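Local structure of PnpC (Pseudomonas putida, 3N9T) at residues 9-12 with 13-17; 46-49 with 50-54; 30-33 with 34-37; 240-243 with 244-247. The protein catalyses, as a ferric-iron hydroxyquinol 1,2-dioxygenase of the intradiol ring-cleavage family, the oxygen-dependent opening of the aromatic ring of hydroxyquinol. All blocks are in the same frame, centred on the assembly; numbering follows the deposited sequence.

Contact 1: 9-12 with 13-17; sequences EALI and SDQAV
Ser13 N donates to Glu9 O at 3.2 Å, and Ser13 OG lies 3.4 Å from the same Glu9 O. The hydroxyl sits beside its own backbone N (chi1 -54°), and this turns it back along the helix. Any bond from OG to Glu9 O is weak and not settled, because His40 ND1 is also a partner of the hydroxyl. This is the close-packed side. Ser13 lies against Arg37 of helix 26-46, and the Asp14 carboxylate forms a salt bridge with that arginine. Ile12, Gln15 and Ala16 pack on Gly83, Phe249 and Leu82 of the second subunit, where the buried Glu9 also forms a salt bridge with Arg94. Within the helix, Asp14 N binds Ala10 O at 3.0 Å and Ala16 N binds Ile12 O at 3.0 Å.

Ala10 and Leu11 are exposed and make the looser side. Between the two sides stands Gln15, partly exposed. Leu11 O takes two donors from it: Gln15 N at 3.1 Å, and Gln15 NE2 in a weak bond at 3.4 Å. The extended Gln15 chain crosses Leu11 obliquely, with NE2 4.0 Å from Leu11 CG. With an alanine here, Leu11 O is likely to keep its backbone donor but lose the weak second grip. The i to i+4 bonding is that of an alpha-helix, here the N-terminal helix 7-18, packed against helix 26-46 and the second subunit.

Contact 2: 46-49 with 50-54; sequences VELT and EQEWF. With HGX (1-heptadecanoyl-2-tridecanoyl-3-glycerol-phosphonyl choline), chain B.
The Glu52 carboxylate is approached from above its plane by Thr49. Thr49 N donates to Glu52 OE1 at 2.8 Å, nearly straight at 174° but 39° out of that plane. The other flat groups are two rings. The Trp53 indole has Glu50 O and Phe54 CD2 in plane at its edge. Trp53 CZ3 stands 3.7 Å above the centre of the Phe54 ring, on one face. The lipid meets the indole obliquely, with HGX C22 3.6 Å from Trp53 CD1. Trp53 NE1 is hydrogen-bonded to Ser79 of the second subunit.

Thr49 returns the bond of Glu52. Its OG1 lies between the backbone N and the carbonyl carbon (chi1 71°), where it accepts from Glu52 N at 3.0 Å. OG1 also binds a water, which accepts from Gln51 NE2. Trp53 N donates to Thr49 O at 2.9 Å and starts the helical bonding. Leu48 CD2 packs on Trp53 CB at 4.1 Å, and Leu48 CD1 lies 3.8 Å from Glu52 OE1.

Glu52 OE1 also forms a salt bridge with Arg27 of the second subunit, which probably favours the charged carboxylate. If an alanine stood here, Thr49 N would probably lose its acceptor and that arginine this counter-charge. Glu47, with positive phi, is the C-prime residue of the Schellman motif that ends helix 26-46. Thr49 and Glu52 then form the capping box that opens helix 50-65, beside the phospholipid pocket to which Glu52 and Trp53 belong.

Contact 3: 30-33 with 34-37; sequences QIMQ and SLVR
Ser34 N donates to Gln30 O at 3.1 Å, and Leu35 N to Ile31 O at 2.8 Å. Val36 N reaches Met32 O at 2.9 Å, and Arg37 N reaches Gln33 O at 3.1 Å. All four backbone carbonyls of residues 30-33 are thus satisfied from the next turn. Val36 CG2 also lies 3.3 Å from Met32 O, covering the acceptor with a methyl group.

These are the i to i+4 bonds of an alpha-helix, in the first half of helix 26-46. It is a helix of the N-terminal region, one side of which faces the bound phospholipid. There Met32 and Leu35 lie side by side and point the same way. The bend of Met32 at chi2 (-47°) puts SD 4.2 Å from Leu35 CD2, and the one at chi3 (-63°) keeps CE beside the same methyl. The lipid touches both residues, and Ile31 too.

The polar ends find their partners outside the two segments. Ser34 OG is hydrogen-bonded to Glu45 of the second subunit. Gln30 OE1 accepts from Arg27, and Gln33 NE2 is bonded to Val17 O and Glu21.

Contact 4: 240-243 with 244-247; sequences DPYL and DSDA
Tyr242 O accepts from Ser245 N at 2.8 Å, closing a type I beta turn from Tyr242 to Ser245. The donor comes from above the carbonyl plane and not on a lone pair. A first type I turn runs from Asp240 to Leu243, so two turns overlap in the loop between strands 231-237 and 256-262. The first is closed by a weak backbone bond and reinforced by an Asx turn. Asp240 CG is anti to the backbone N (chi1 -175°), and OD2 accepts from Tyr242 N at 2.8 Å. That donor comes on the anti side of the carboxylate, 15° out of its plane.

Ser245 OG lies in plane at the edge of the Tyr242 ring, 3.9 Å from Tyr242 CD1. The hydroxyl is tucked between its backbone N and carbonyl carbon (chi1 70°), facing back toward Tyr242. The Tyr242 ring stacks on Trp214, and Ser245 OG is hydrogen-bonded to His212 NE2.

Leu243 has an unusual chi1 that departs from the staggered positions, and its methyl end packs on Val251 and Pro216. Asp246 is buried: its OD2 forms a salt bridge with Arg215 and accepts from Gly250 N, while OD1 accepts from Val248 N. Its side chain lies about 7 Å from that of the iron ligand His218, so this carboxylate belongs to the surroundings of the metal site. One water bridges two backbone atoms just past the second turn: it donates to Leu243 O at 2.6 Å and accepts from Asp246 N at 3.0 Å.

Along the chain the order is contact 1, contact 3, contact 2, contact 4. The first three lie in the N-terminal helical region. Contact 1 is on helix 7-18 and contact 3 on helix 26-46, with centres about 12 Å apart. They touch where Val17 packs on Val36, and Val17 O probably bonds Gln33 NE2. Contact 2 follows at the junction of helices 26-46 and 50-65, its centre about 21 Å from that of contact 3. Contacts 2 and 3 also border bound phospholipid. Contact 4 stands apart, over 30 Å from each between centres, in a loop of the iron-binding beta-sheet domain. Contacts 1 to 3, which touch the second subunit, thus lie well away from contact 4, the one near the iron.

Contact 1: 9-12 with 13-17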
loop_
_atom_site.group_PDB
_atom_site.type_symbol
_atom_site.label_atom_id
_atom_site.label_comp_id
_atom_site.label_asym_id
_atom_site.label_seq_id
_atom_site.Cartn_x
_atom_site.Cartn_y
_atom_site.Cartn_z
ATOM N N GLU A 9 -7.309 -3.735 21.152
ATOM C CA GLU A 9 -6.979 -3.791 19.703
ATOM C C GLU A 9 -8.221 -3.611 18.854
ATOM O O GLU A 9 -8.211 -2.856 17.868
ATOM C CB GLU A 9 -6.230 -5.082 19.386
ATOM C CG GLU A 9 -4.859 -5.095 20.076
ATOM C CD GLU A 9 -4.244 -6.464 20.226
ATOM O OE1 GLU A 9 -4.668 -7.431 19.502
ATOM O OE2 GLU A 9 -3.268 -6.592 21.019
ATOM N N ALA A 10 -9.329 -4.222 19.280
ATOM C CA ALA A 10 -10.580 -4.068 18.565
ATOM C C ALA A 10 -11.030 -2.621 18.615
ATOM O O ALA A 10 -11.669 -2.152 17.688
ATOM C CB ALA A 10 -11.703 -4.990 19.125
ATOM N N LEU A 11 -10.720 -1.904 19.695
ATOM C CA LEU A 11 -11.252 -0.544 19.820
ATOM C C LEU A 11 -10.487 0.369 18.872
ATOM O O LEU A 11 -11.018 1.282 18.282
ATOM C CB LEU A 11 -11.125 -0.042 21.273
ATOM C CG LEU A 11 -11.581 1.424 21.530
ATOM C CD1 LEU A 11 -13.089 1.642 21.182
ATOM C CD2 LEU A 11 -11.326 1.909 22.982
ATOM N N ILE A 12 -9.213 0.091 18.693
ATOM C CA ILE A 12 -8.402 0.919 17.779
ATOM C C ILE A 12 -8.944 0.725 16.326
ATOM O O ILE A 12 -9.114 1.670 15.544
ATOM C CB ILE A 12 -6.898 0.466 17.864
ATOM C CG1 ILE A 12 -6.297 0.785 19.255
ATOM C CG2 ILE A 12 -6.043 1.106 16.637
ATOM C CD1 ILE A 12 -4.885 0.005 19.535
ATOM N N SER A 13 -9.186 -0.524 15.940
ATOM C CA SER A 13 -9.717 -0.769 14.572
ATOM C C SER A 13 -11.103 -0.197 14.332
ATOM O O SER A 13 -11.383 0.345 13.243
ATOM C CB SER A 13 -9.688 -2.276 14.252
ATOM O OG SER A 13 -8.351 -2.699 14.478
ATOM N N ASP A 14 -11.990 -0.295 15.330
ATOM C CA ASP A 14 -13.308 0.350 15.214
ATOM C C ASP A 14 -13.199 1.842 14.996
ATOM O O ASP A 14 -13.880 2.402 14.120
ATOM C CB ASP A 14 -14.148 0.097 16.480
ATOM C CG ASP A 14 -14.692 -1.345 16.532
ATOM O OD1 ASP A 14 -14.681 -2.041 15.487
ATOM O OD2 ASP A 14 -15.185 -1.774 17.601
ATOM N N GLN A 15 -12.373 2.524 15.819
ATOM C CA GLN A 15 -12.204 3.974 15.663
ATOM C C GLN A 15 -11.659 4.303 14.234
ATOM O O GLN A 15 -12.081 5.266 13.593
ATOM C CB GLN A 15 -11.139 4.478 16.646
ATOM C CG GLN A 15 -11.526 4.746 18.063
ATOM C CD GLN A 15 -10.284 5.134 18.891
ATOM O OE1 GLN A 15 -9.979 6.279 18.989
ATOM N NE2 GLN A 15 -9.538 4.164 19.377
ATOM N N ALA A 16 -10.704 3.508 13.755
ATOM C CA ALA A 16 -10.105 3.787 12.450
ATOM C C ALA A 16 -11.171 3.639 11.348
ATOM O O ALA A 16 -11.330 4.495 10.500
ATOM C CB ALA A 16 -8.941 2.834 12.235
ATOM N N VAL A 17 -11.919 2.550 11.372
ATOM C CA VAL A 17 -13.027 2.387 10.425
ATOM C C VAL A 17 -14.083 3.470 10.572
ATOM O O VAL A 17 -14.547 4.085 9.575
ATOM C CB VAL A 17 -13.638 0.966 10.556
ATOM C CG1 VAL A 17 -15.018 0.802 9.791
ATOM C CG2 VAL A 17 -12.632 -0.071 10.153
#

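Contact 2: 46-49 with 50-54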
loop_
_atom_site.group_PDB
_atom_site.type_symbol
_atom_site.label_atom_id
_atom_site.label_comp_id
_atom_site.label_asym_id
_atom_site.label_seq_id
_atom_site.Cartn_x
_atom_site.Cartn_y
_atom_site.Cartn_z
ATOM N N VAL A 46 -1.735 -11.934 11.317
ATOM C CA VAL A 46 -0.353 -12.361 11.320
ATOM C C VAL A 46 0.444 -11.873 12.569
ATOM O O VAL A 46 1.597 -12.297 12.764
ATOM C CB VAL A 46 0.450 -11.945 9.984
ATOM C CG1 VAL A 46 -0.217 -12.521 8.735
ATOM C CG2 VAL A 46 0.637 -10.400 9.892
ATOM N N GLU A 47 -0.146 -10.930 13.322
ATOM C CA GLU A 47 0.497 -10.299 14.506
ATOM C C GLU A 47 1.782 -9.664 14.084
ATOM O O GLU A 47 2.868 -10.005 14.552
ATOM C CB GLU A 47 0.637 -11.333 15.635
ATOM C CG GLU A 47 -0.774 -11.769 16.034
ATOM C CD GLU A 47 -0.855 -12.574 17.319
ATOM O OE1 GLU A 47 0.107 -13.233 17.669
ATOM O OE2 GLU A 47 -1.898 -12.537 17.968
ATOM N N LEU A 48 1.668 -8.774 13.092
ATOM C CA LEU A 48 2.815 -8.093 12.521
ATOM C C LEU A 48 3.715 -7.461 13.606
ATOM O O LEU A 48 3.205 -6.777 14.527
ATOM C CB LEU A 48 2.293 -6.951 11.571
ATOM C CG LEU A 48 3.238 -6.502 10.455
ATOM C CD1 LEU A 48 3.297 -7.632 9.426
ATOM C CD2 LEU A 48 2.667 -5.248 9.777
ATOM N N THR A 49 5.040 -7.686 13.522
ATOM C CA THR A 49 5.938 -7.073 14.468
ATOM C C THR A 49 6.247 -5.639 14.061
ATOM O O THR A 49 6.006 -5.218 12.921
ATOM C CB THR A 49 7.287 -7.882 14.587
ATOM O OG1 THR A 49 8.056 -7.715 13.406
ATOM C CG2 THR A 49 7.030 -9.358 14.923
ATOM N N GLU A 50 6.825 -4.875 14.976
ATOM C CA GLU A 50 7.215 -3.510 14.647
ATOM C C GLU A 50 8.296 -3.519 13.562
ATOM O O GLU A 50 8.300 -2.680 12.677
ATOM C CB GLU A 50 7.769 -2.841 15.938
ATOM C CG GLU A 50 6.623 -2.568 16.932
ATOM C CD GLU A 50 7.044 -2.351 18.398
ATOM O OE1 GLU A 50 7.461 -3.331 19.089
ATOM O OE2 GLU A 50 6.853 -1.189 18.860
ATOM N N GLN A 51 9.194 -4.494 13.608
ATOM C CA GLN A 51 10.303 -4.539 12.601
ATOM C C GLN A 51 9.721 -4.889 11.222
ATOM O O GLN A 51 10.174 -4.380 10.166
ATOM C CB GLN A 51 11.392 -5.569 13.029
ATOM C CG GLN A 51 12.565 -5.755 12.040
ATOM C CD GLN A 51 13.603 -6.855 12.447
ATOM O OE1 GLN A 51 14.848 -6.679 12.290
ATOM N NE2 GLN A 51 13.095 -7.984 12.985
ATOM N N GLU A 52 8.764 -5.822 11.190
ATOM C CA GLU A 52 8.072 -6.120 9.924
ATOM C C GLU A 52 7.297 -4.897 9.361
ATOM O O GLU A 52 7.228 -4.692 8.136
ATOM C CB GLU A 52 7.104 -7.269 10.179
ATOM C CG GLU A 52 7.910 -8.618 10.501
ATOM C CD GLU A 52 7.052 -9.712 11.004
ATOM O OE1 GLU A 52 5.903 -9.442 11.459
ATOM O OE2 GLU A 52 7.564 -10.891 10.956
ATOM N N TRP A 53 6.645 -4.148 10.259
ATOM C CA TRP A 53 5.946 -2.923 9.885
ATOM C C TRP A 53 6.957 -1.946 9.257
ATOM O O TRP A 53 6.683 -1.391 8.161
ATOM C CB TRP A 53 5.282 -2.329 11.119
ATOM C CG TRP A 53 4.640 -0.976 10.891
ATOM C CD1 TRP A 53 3.376 -0.719 10.386
ATOM C CD2 TRP A 53 5.273 0.297 11.069
ATOM N NE1 TRP A 53 3.198 0.653 10.263
ATOM C CE2 TRP A 53 4.331 1.289 10.719
ATOM C CE3 TRP A 53 6.533 0.697 11.552
ATOM C CZ2 TRP A 53 4.622 2.664 10.804
ATOM C CZ3 TRP A 53 6.825 2.065 11.629
ATOM C CH2 TRP A 53 5.861 3.028 11.246
ATOM N N PHE A 54 8.120 -1.787 9.878
ATOM C CA PHE A 54 9.143 -0.881 9.343
ATOM C C PHE A 54 9.538 -1.378 7.953
ATOM O O PHE A 54 9.757 -0.576 7.068
ATOM C CB PHE A 54 10.422 -0.850 10.237
ATOM C CG PHE A 54 10.385 0.176 11.382
ATOM C CD1 PHE A 54 10.638 1.543 11.140
ATOM C CD2 PHE A 54 10.117 -0.241 12.732
ATOM C CE1 PHE A 54 10.598 2.496 12.237
ATOM C CE2 PHE A 54 10.078 0.690 13.828
ATOM C CZ PHE A 54 10.321 2.070 13.561
HETATM O O11 HGX B . 10.202 -10.911 6.336
HETATM C C11 HGX B . 10.320 -9.755 6.073
HETATM C C12 HGX B . 9.276 -8.806 6.565
HETATM C C13 HGX B . 8.189 -8.651 5.531
HETATM C C14 HGX B . 7.347 -7.517 6.051
HETATM C C15 HGX B . 6.190 -7.267 5.169
HETATM C C16 HGX B . 5.262 -6.327 5.871
HETATM C C17 HGX B . 4.296 -5.766 4.859
HETATM C C18 HGX B . 3.121 -5.198 5.628
HETATM C C19 HGX B . 2.601 -3.939 4.969
HETATM C C20 HGX B . 2.102 -3.033 6.098
HETATM C C21 HGX B . 3.200 -2.123 6.658
HETATM C C22 HGX B . 2.811 -0.656 6.861
HETATM C C23 HGX B . 1.420 -0.269 6.348
HETATM O O3 HGX B . 11.461 -9.332 5.304
HETATM C C3 HGX B . 12.340 -10.275 4.696
HETATM C C2 HGX B . 12.238 -10.289 3.177
HETATM C C1 HGX B . 13.405 -11.090 2.672
HETATM O O3P HGX B . 13.116 -12.444 2.982
HETATM O O2 HGX B . 12.370 -9.000 2.585
HETATM C C31 HGX B . 11.258 -8.600 1.712
HETATM O O31 HGX B . 11.438 -8.422 0.533
HETATM C C32 HGX B . 9.875 -8.301 2.137
HETATM C C33 HGX B . 9.223 -7.761 0.858
HETATM C C34 HGX B . 8.102 -6.841 1.263
HETATM C C35 HGX B . 6.813 -7.087 0.520
HETATM C C36 HGX B . 5.856 -6.035 0.953
HETATM C C37 HGX B . 4.827 -5.895 -0.152
HETATM C C38 HGX B . 3.753 -5.019 0.425
HETATM C C39 HGX B . 2.983 -4.321 -0.678
HETATM C C40 HGX B . 1.478 -4.454 -0.509
HETATM C C42 HGX B . 0.851 -3.328 0.317
HETATM C C43 HGX B . -0.136 -2.448 -0.472
HETATM C C44 HGX B . -0.816 -3.145 -1.654
HETATM C C45 HGX B . -0.570 -2.345 -2.931
HETATM C C46 HGX B . -0.572 -3.191 -4.220
HETATM C C47 HGX B . -1.568 -2.617 -5.221
HETATM C C48 HGX B . -0.853 -1.448 -5.865
HETATM O O1 HGX B . 15.592 -12.821 2.945
HETATM P P1 HGX B . 14.301 -13.332 3.593
HETATM O O4 HGX B . 14.126 -13.270 5.100
HETATM O O5 HGX B . 13.974 -14.831 3.031
HETATM C C4 HGX B . 14.875 -15.927 3.300
HETATM C C5 HGX B . 15.529 -16.482 2.024
HETATM N N1 HGX B . 16.873 -15.953 1.644
HETATM C C6 HGX B . 17.613 -17.034 0.960
HETATM C C7 HGX B . 17.694 -15.480 2.787
HETATM C C8 HGX B . 16.695 -14.856 0.672
HETATM O O HOH W 1 10.278 -9.195 13.425
#

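Contact 3: 30-33 with 34-37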
loop_
_atom_site.group_PDB
_atom_site.type_symbol
_atom_site.label_atom_id
_atom_site.label_comp_id
_atom_site.label_asym_id
_atom_site.label_seq_id
_atom_site.Cartn_x
_atom_site.Cartn_y
_atom_site.Cartn_z
ATOM N N GLN A 30 -17.476 3.748 1.645
ATOM C CA GLN A 30 -17.473 2.296 1.409
ATOM C C GLN A 30 -16.055 1.738 1.182
ATOM O O GLN A 30 -15.643 0.753 1.806
ATOM C CB GLN A 30 -18.279 1.944 0.144
ATOM C CG GLN A 30 -18.354 0.361 -0.044
ATOM C CD GLN A 30 -19.148 -0.006 -1.279
ATOM O OE1 GLN A 30 -19.477 0.852 -2.077
ATOM N NE2 GLN A 30 -19.422 -1.280 -1.449
ATOM N N ILE A 31 -15.331 2.347 0.248
ATOM C CA ILE A 31 -14.010 1.802 -0.090
ATOM C C ILE A 31 -13.060 1.898 1.130
ATOM O O ILE A 31 -12.379 0.930 1.472
ATOM C CB ILE A 31 -13.414 2.562 -1.265
ATOM C CG1 ILE A 31 -14.149 2.158 -2.580
ATOM C CG2 ILE A 31 -11.947 2.206 -1.401
ATOM C CD1 ILE A 31 -13.781 3.083 -3.779
ATOM N N MET A 32 -13.002 3.077 1.765
ATOM C CA MET A 32 -12.041 3.257 2.870
ATOM C C MET A 32 -12.409 2.391 4.093
ATOM O O MET A 32 -11.527 1.867 4.758
ATOM C CB MET A 32 -11.964 4.715 3.264
ATOM C CG MET A 32 -11.300 5.653 2.170
ATOM S SD MET A 32 -9.733 4.987 1.489
ATOM C CE MET A 32 -8.685 4.965 2.945
ATOM N N GLN A 33 -13.694 2.238 4.413
ATOM C CA GLN A 33 -14.023 1.352 5.535
ATOM C C GLN A 33 -13.656 -0.086 5.282
ATOM O O GLN A 33 -13.166 -0.790 6.186
ATOM C CB GLN A 33 -15.488 1.500 5.998
ATOM C CG GLN A 33 -15.740 2.933 6.563
ATOM C CD GLN A 33 -17.121 3.105 7.214
ATOM O OE1 GLN A 33 -18.141 2.630 6.692
ATOM N NE2 GLN A 33 -17.142 3.802 8.346
ATOM N N SER A 34 -13.899 -0.556 4.066
ATOM C CA SER A 34 -13.464 -1.869 3.678
ATOM C C SER A 34 -11.947 -2.028 3.692
ATOM O O SER A 34 -11.397 -3.021 4.214
ATOM C CB SER A 34 -13.959 -2.180 2.251
ATOM O OG SER A 34 -13.694 -3.511 1.977
ATOM N N LEU A 35 -11.250 -1.028 3.154
ATOM C CA LEU A 35 -9.803 -1.173 3.060
ATOM C C LEU A 35 -9.195 -1.203 4.507
ATOM O O LEU A 35 -8.297 -2.017 4.833
ATOM C CB LEU A 35 -9.364 0.061 2.291
ATOM C CG LEU A 35 -7.887 0.326 2.161
ATOM C CD1 LEU A 35 -7.275 -0.953 1.761
ATOM C CD2 LEU A 35 -7.702 1.361 1.033
ATOM N N VAL A 36 -9.693 -0.300 5.364
ATOM C CA VAL A 36 -9.176 -0.243 6.741
ATOM C C VAL A 36 -9.444 -1.553 7.530
ATOM O O VAL A 36 -8.565 -2.064 8.228
ATOM C CB VAL A 36 -9.729 0.992 7.453
ATOM C CG1 VAL A 36 -9.356 0.957 8.948
ATOM C CG2 VAL A 36 -9.054 2.286 6.830
ATOM N N ARG A 37 -10.664 -2.081 7.425
ATOM C CA ARG A 37 -11.021 -3.311 8.109
ATOM C C ARG A 37 -10.086 -4.435 7.599
ATOM O O ARG A 37 -9.536 -5.187 8.391
ATOM C CB ARG A 37 -12.483 -3.645 7.825
ATOM C CG ARG A 37 -12.972 -4.948 8.550
ATOM C CD ARG A 37 -12.671 -4.861 10.101
ATOM N NE ARG A 37 -13.496 -3.825 10.736
ATOM C CZ ARG A 37 -13.412 -3.403 12.005
ATOM N NH1 ARG A 37 -12.511 -3.911 12.857
ATOM N NH2 ARG A 37 -14.286 -2.462 12.421
#

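Contact 4: 240-243 with 244-247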
loop_
_atom_site.group_PDB
_atom_site.type_symbol
_atom_site.label_atom_id
_atom_site.label_comp_id
_atom_site.label_asym_id
_atom_site.label_seq_id
_atom_site.Cartn_x
_atom_site.Cartn_y
_atom_site.Cartn_z
ATOM N N ASP A 240 4.281 -22.976 -23.735
ATOM C CA ASP A 240 5.310 -22.094 -23.162
ATOM C C ASP A 240 5.665 -22.676 -21.805
ATOM O O ASP A 240 4.795 -23.151 -21.113
ATOM C CB ASP A 240 4.788 -20.648 -23.032
ATOM C CG ASP A 240 5.847 -19.683 -22.556
ATOM O OD1 ASP A 240 6.388 -18.915 -23.383
ATOM O OD2 ASP A 240 6.156 -19.684 -21.343
ATOM N N PRO A 241 6.946 -22.672 -21.433
ATOM C CA PRO A 241 7.205 -23.321 -20.140
ATOM C C PRO A 241 6.706 -22.531 -18.907
ATOM O O PRO A 241 6.741 -23.051 -17.809
ATOM C CB PRO A 241 8.727 -23.427 -20.108
ATOM C CG PRO A 241 9.214 -22.274 -21.003
ATOM C CD PRO A 241 8.157 -22.132 -22.056
ATOM N N TYR A 242 6.156 -21.328 -19.102
ATOM C CA TYR A 242 5.766 -20.444 -17.988
ATOM C C TYR A 242 4.266 -20.214 -17.917
ATOM O O TYR A 242 3.796 -19.420 -17.101
ATOM C CB TYR A 242 6.461 -19.098 -18.124
ATOM C CG TYR A 242 7.957 -19.193 -17.989
ATOM C CD1 TYR A 242 8.558 -19.671 -16.797
ATOM C CD2 TYR A 242 8.791 -18.808 -19.046
ATOM C CE1 TYR A 242 9.926 -19.765 -16.666
ATOM C CE2 TYR A 242 10.174 -18.952 -18.939
ATOM C CZ TYR A 242 10.731 -19.403 -17.758
ATOM O OH TYR A 242 12.121 -19.456 -17.679
ATOM N N LEU A 243 3.523 -20.941 -18.754
ATOM C CA LEU A 243 2.069 -20.835 -18.872
ATOM C C LEU A 243 1.350 -20.997 -17.559
ATOM O O LEU A 243 0.332 -20.327 -17.314
ATOM C CB LEU A 243 1.561 -21.899 -19.863
ATOM C CG LEU A 243 0.467 -21.635 -20.907
ATOM C CD1 LEU A 243 0.546 -20.217 -21.585
ATOM C CD2 LEU A 243 0.511 -22.761 -21.955
ATOM N N ASP A 244 1.878 -21.863 -16.692
ATOM C CA ASP A 244 1.237 -22.161 -15.410
ATOM C C ASP A 244 1.822 -21.294 -14.315
ATOM O O ASP A 244 1.447 -21.441 -13.187
ATOM C CB ASP A 244 1.384 -23.674 -15.002
ATOM C CG ASP A 244 0.633 -24.615 -15.974
ATOM O OD1 ASP A 244 -0.582 -24.363 -16.227
ATOM O OD2 ASP A 244 1.225 -25.599 -16.521
ATOM N N SER A 245 2.775 -20.423 -14.640
ATOM C CA SER A 245 3.461 -19.692 -13.608
ATOM C C SER A 245 3.712 -18.214 -14.035
ATOM O O SER A 245 4.683 -17.623 -13.636
ATOM C CB SER A 245 4.782 -20.457 -13.221
ATOM O OG SER A 245 5.701 -20.350 -14.291
ATOM N N ASP A 246 2.798 -17.657 -14.861
ATOM C CA ASP A 246 2.871 -16.276 -15.315
ATOM C C ASP A 246 3.066 -15.382 -14.115
ATOM O O ASP A 246 2.221 -15.391 -13.177
ATOM C CB ASP A 246 1.570 -15.900 -16.062
ATOM C CG ASP A 246 1.607 -14.465 -16.672
ATOM O OD1 ASP A 246 2.626 -13.724 -16.557
ATOM O OD2 ASP A 246 0.603 -14.063 -17.272
ATOM N N ALA A 247 4.136 -14.596 -14.139
ATOM C CA ALA A 247 4.458 -13.700 -13.025
ATOM C C ALA A 247 3.339 -12.686 -12.687
ATOM O O ALA A 247 3.305 -12.133 -11.568
ATOM C CB ALA A 247 5.773 -12.959 -13.251
HETATM O O HOH W 2 0.016 -18.765 -15.220
#